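Local coordinates for lipoprotein (Colwellia psychrerythraea, PDB 3O0Y) that is of unknown function but, as a predicted lipoprotein of the DUF885 family in the metallopeptidase clan MA, may be a peptidase-like enzyme of the cell envelope, at residues E163-I168 with I243-A248; N321-A326 with G493-L498. All coordinates share one frame; numbering follows the deposited sequence.

Contacts 1 and 2 lie on opposite sides of the chain's centre, their own centres about 29 and 28 Å from it and about 52 Å from each other, with no touch between them. Both are therefore peripheral in this mainly helical fold, yet most of the residues that meet in each are buried between helices. No element is shared: segments 163-168 and 243-248, on helices 161-172 and 236-268, run nearly parallel, whereas segments 321-326 and 493-498, on helices 302-326 and 491-515, run antiparallel. Neither has a hydrogen bond across it. Contact 1 adds an aromatic edge and a glutamine to its aliphatic packing; contact 2 sets aliphatic groups beside a salt bridge within helix 491-515.

Contact 1 of 2, residues E163-I168 with I243-A248; sequences EALDYI and ITQVIA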
# COMPACT_ATOMS: atom_id res chain seq x y z
N GLU A 163 -22.87 16.29 5.50
CA GLU A 163 -21.87 15.21 5.55
C GLU A 163 -22.34 14.02 6.37
O GLU A 163 -22.12 12.89 6.00
CB GLU A 163 -20.56 15.74 6.07
CG GLU A 163 -19.86 16.69 5.06
CD GLU A 163 -18.60 17.38 5.58
OE1 GLU A 163 -18.16 17.22 6.75
OE2 GLU A 163 -17.99 18.09 4.76
N ALA A 164 -23.08 14.24 7.46
CA ALA A 164 -23.64 13.10 8.20
C ALA A 164 -24.59 12.32 7.33
O ALA A 164 -24.64 11.10 7.37
CB ALA A 164 -24.39 13.60 9.44
N LEU A 165 -25.39 13.03 6.57
CA LEU A 165 -26.37 12.39 5.72
C LEU A 165 -25.67 11.64 4.57
O LEU A 165 -26.10 10.55 4.17
CB LEU A 165 -27.37 13.40 5.19
CG LEU A 165 -28.40 13.95 6.23
CD1 LEU A 165 -29.19 15.13 5.66
CD2 LEU A 165 -29.35 12.85 6.73
N ASP A 166 -24.57 12.16 4.05
CA ASP A 166 -23.79 11.35 3.07
C ASP A 166 -23.29 9.97 3.59
O ASP A 166 -23.26 8.95 2.84
CB ASP A 166 -22.56 12.11 2.60
CG ASP A 166 -22.88 13.36 1.76
OD1 ASP A 166 -24.00 13.50 1.25
OD2 ASP A 166 -21.98 14.24 1.65
N TYR A 167 -22.94 9.94 4.87
CA TYR A 167 -22.51 8.70 5.55
C TYR A 167 -23.67 7.72 5.63
O TYR A 167 -23.53 6.54 5.30
CB TYR A 167 -21.96 9.10 6.93
CG TYR A 167 -21.29 8.09 7.78
CD1 TYR A 167 -19.95 7.79 7.60
CD2 TYR A 167 -21.99 7.39 8.77
CE1 TYR A 167 -19.26 6.92 8.51
CE2 TYR A 167 -21.32 6.54 9.68
CZ TYR A 167 -19.98 6.27 9.50
OH TYR A 167 -19.32 5.42 10.34
N ILE A 168 -24.86 8.23 5.97
CA ILE A 168 -26.05 7.41 6.08
C ILE A 168 -26.45 6.81 4.74
O ILE A 168 -26.80 5.62 4.64
CB ILE A 168 -27.20 8.23 6.75
CG1 ILE A 168 -26.85 8.39 8.23
CG2 ILE A 168 -28.57 7.55 6.58
CD1 ILE A 168 -27.58 9.58 8.89
N ILE A 243 -27.63 9.62 14.87
CA ILE A 243 -27.04 8.40 15.41
C ILE A 243 -28.03 7.24 15.28
O ILE A 243 -27.67 6.14 14.86
CB ILE A 243 -26.59 8.62 16.87
CG1 ILE A 243 -25.42 9.60 16.92
CG2 ILE A 243 -26.21 7.32 17.55
CD1 ILE A 243 -25.20 10.14 18.27
N THR A 244 -29.30 7.49 15.60
CA THR A 244 -30.33 6.47 15.41
C THR A 244 -30.46 6.01 13.98
O THR A 244 -30.66 4.80 13.72
CB THR A 244 -31.71 6.98 15.93
OG1 THR A 244 -31.53 7.34 17.30
CG2 THR A 244 -32.80 5.90 15.76
N GLN A 245 -30.37 6.96 13.06
CA GLN A 245 -30.41 6.66 11.63
C GLN A 245 -29.21 5.79 11.18
O GLN A 245 -29.37 4.84 10.41
CB GLN A 245 -30.46 7.94 10.82
CG GLN A 245 -31.81 8.63 10.86
CD GLN A 245 -31.78 9.93 10.10
OE1 GLN A 245 -31.60 9.93 8.87
NE2 GLN A 245 -31.99 11.04 10.81
N VAL A 246 -28.06 6.05 11.75
CA VAL A 246 -26.86 5.28 11.48
C VAL A 246 -27.02 3.88 12.02
O VAL A 246 -26.80 2.94 11.29
CB VAL A 246 -25.57 5.92 12.04
CG1 VAL A 246 -24.36 4.89 11.95
CG2 VAL A 246 -25.26 7.22 11.22
N ILE A 247 -27.51 3.76 13.25
CA ILE A 247 -27.77 2.45 13.84
C ILE A 247 -28.74 1.65 13.01
O ILE A 247 -28.56 0.44 12.85
CB ILE A 247 -28.31 2.55 15.30
CG1 ILE A 247 -27.22 3.14 16.20
CG2 ILE A 247 -28.83 1.15 15.75
CD1 ILE A 247 -27.73 3.65 17.60
N ALA A 248 -29.79 2.30 12.52
CA ALA A 248 -30.77 1.65 11.66
C ALA A 248 -30.14 1.10 10.37
O ALA A 248 -30.40 -0.05 9.99
CB ALA A 248 -31.91 2.57 11.33
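Ile-168 and Val-246 have the nearest CA atoms of two nearly parallel helical segments: these are 5.9 Å apart, while the axes come to 10.1 Å at an angle of 14°. No hydrogen bond joins 163-168 to 243-248, and the close contacts are all between side-chain atoms. CG1 of Ile-168 rests against CG2 of Val-246 at 3.6 Å, and the chain of Ile-168 then continues to CD1, which touches CB of Gln-245 at 3.8 Å; these last two side chains cross at about a right angle. Both helices pack against helix 219-228, where Phe-224 touches Ala-164 from one and Val-246 from the other. In Tyr-167, CG anti to the backbone N (chi1 -172°) swings the ring toward Val-246, and with chi2 at 84° the ring presents its edge. There CD2 lies 4.1 Å from Val-246 CG2 near the ring plane, and the neighbouring CE2 meets the other methyl, CG1. The same ring stands against Phe-224 with the planes about 30° apart, and its OH is hydrogen-bonded to Phe-220 O, which fixes the far end. At the outer side, Leu-165 CD2 approaches Gln-245 OE1 more loosely, at 4.3 Å.

Contact 2 of 2, residues N321-A326 with G493-L498; sequences NEILLA and GDLGRL
Ile-323 is inserted between Asp-494, Leu-495 and Leu-498 where two antiparallel helices pack side by side, their segment axes 10.5 Å apart and 159° between directions. Its two branches divide the work. CG2 lies 3.7 Å from CG of Leu-495, the two side chains sliding past each other in opposite directions, while CD1 reaches CD1 of Leu-498 at a tight 3.5 Å. The same CD1 touches Asp-494 OD2 at 3.7 Å, an apolar methyl against a carboxylate oxygen. Leu-495 also has its CD1 3.6 Å from CD2 of Leu-324, whose side chain packs on helix 334-342. Behind this shell, Asp-494, with CG anti to the backbone N (chi1 -166°), forms a side-on salt bridge with Arg-497 in the guanidinium plane. Asp-494 OD1 accepts both Arg-497 NH2, at 2.8 Å on the syn lone pair, and Arg-497 NE, at 2.9 Å nearly along the C-O axis; both bonds are bent, the straighter at 144°. With an alanine at Asp-494, Ile-323 CD1 loses its OD2 neighbour, and the guanidinium is likely to be less firmly fixed on its NE side. Arg-497 NH1 is hydrogen-bonded to a bound Tris, probably from the crystallisation liquor. Leu-498 CD2 sits 3.7 Å above the Arg-497 guanidinium plane, offset toward the rim.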
# COMPACT_ATOMS: atom_id res chain seq x y z
N ASN A 321 25.84 -10.53 10.49
CA ASN A 321 26.77 -11.37 11.29
C ASN A 321 27.99 -10.61 11.79
O ASN A 321 28.41 -10.74 12.96
CB ASN A 321 27.11 -12.64 10.53
CG ASN A 321 28.06 -13.53 11.29
OD1 ASN A 321 27.71 -14.10 12.33
ND2 ASN A 321 29.26 -13.75 10.70
N GLU A 322 28.61 -9.81 10.93
CA GLU A 322 29.78 -9.07 11.35
C GLU A 322 29.52 -8.05 12.47
O GLU A 322 30.29 -7.92 13.43
CB GLU A 322 30.41 -8.29 10.20
CG GLU A 322 30.95 -9.14 9.10
CD GLU A 322 32.06 -10.06 9.47
OE1 GLU A 322 32.76 -9.86 10.47
OE2 GLU A 322 32.28 -10.99 8.65
N ILE A 323 28.41 -7.36 12.34
CA ILE A 323 28.05 -6.39 13.35
C ILE A 323 27.73 -7.10 14.65
O ILE A 323 28.13 -6.64 15.72
CB ILE A 323 26.90 -5.51 12.82
CG1 ILE A 323 27.33 -4.74 11.56
CG2 ILE A 323 26.26 -4.63 13.90
CD1 ILE A 323 26.16 -4.15 10.80
N LEU A 324 26.94 -8.20 14.58
CA LEU A 324 26.65 -9.01 15.73
C LEU A 324 27.88 -9.49 16.48
O LEU A 324 27.96 -9.38 17.70
CB LEU A 324 25.68 -10.18 15.40
CG LEU A 324 24.23 -9.76 15.17
CD1 LEU A 324 23.54 -10.77 14.28
CD2 LEU A 324 23.47 -9.52 16.54
N LEU A 325 28.83 -10.06 15.75
CA LEU A 325 30.03 -10.56 16.34
C LEU A 325 30.73 -9.45 17.11
O LEU A 325 31.20 -9.68 18.24
CB LEU A 325 31.02 -11.04 15.23
CG LEU A 325 30.63 -12.36 14.61
CD1 LEU A 325 31.60 -12.70 13.48
CD2 LEU A 325 30.65 -13.47 15.57
N ALA A 326 30.77 -8.24 16.53
CA ALA A 326 31.46 -7.15 17.12
C ALA A 326 30.80 -6.70 18.45
O ALA A 326 31.44 -6.06 19.30
CB ALA A 326 31.58 -5.95 16.15
N GLY A 493 20.25 -0.36 16.45
CA GLY A 493 19.32 0.22 15.47
C GLY A 493 19.73 -0.09 14.05
O GLY A 493 18.90 -0.32 13.18
N ASP A 494 21.04 -0.10 13.79
CA ASP A 494 21.55 -0.47 12.48
C ASP A 494 21.19 -1.89 12.15
O ASP A 494 20.75 -2.19 11.06
CB ASP A 494 23.08 -0.26 12.44
CG ASP A 494 23.65 -0.30 11.05
OD1 ASP A 494 22.95 0.04 10.07
OD2 ASP A 494 24.89 -0.63 10.94
N LEU A 495 21.34 -2.77 13.09
CA LEU A 495 20.83 -4.14 12.89
C LEU A 495 19.36 -4.23 12.62
O LEU A 495 18.95 -5.07 11.79
CB LEU A 495 21.21 -5.03 14.08
CG LEU A 495 22.66 -5.45 14.26
CD1 LEU A 495 22.95 -6.06 15.66
CD2 LEU A 495 23.05 -6.50 13.14
N GLY A 496 18.58 -3.37 13.25
CA GLY A 496 17.17 -3.30 12.93
C GLY A 496 16.90 -2.85 11.46
O GLY A 496 16.02 -3.42 10.79
N ARG A 497 17.66 -1.87 10.99
CA ARG A 497 17.60 -1.47 9.61
C ARG A 497 17.95 -2.61 8.69
O ARG A 497 17.20 -2.88 7.74
CB ARG A 497 18.52 -0.33 9.29
CG ARG A 497 18.66 0.02 7.86
CD ARG A 497 19.76 1.11 7.71
NE ARG A 497 21.10 0.58 7.94
CZ ARG A 497 21.95 0.15 7.00
NH1 ARG A 497 21.63 0.11 5.77
NH2 ARG A 497 23.22 -0.11 7.30
N LEU A 498 19.04 -3.31 9.01
CA LEU A 498 19.48 -4.41 8.14
C LEU A 498 18.49 -5.57 8.22
O LEU A 498 18.23 -6.20 7.19
CB LEU A 498 20.90 -4.84 8.50
CG LEU A 498 21.96 -3.78 8.15
CD1 LEU A 498 23.26 -4.13 8.93
CD2 LEU A 498 22.18 -3.80 6.66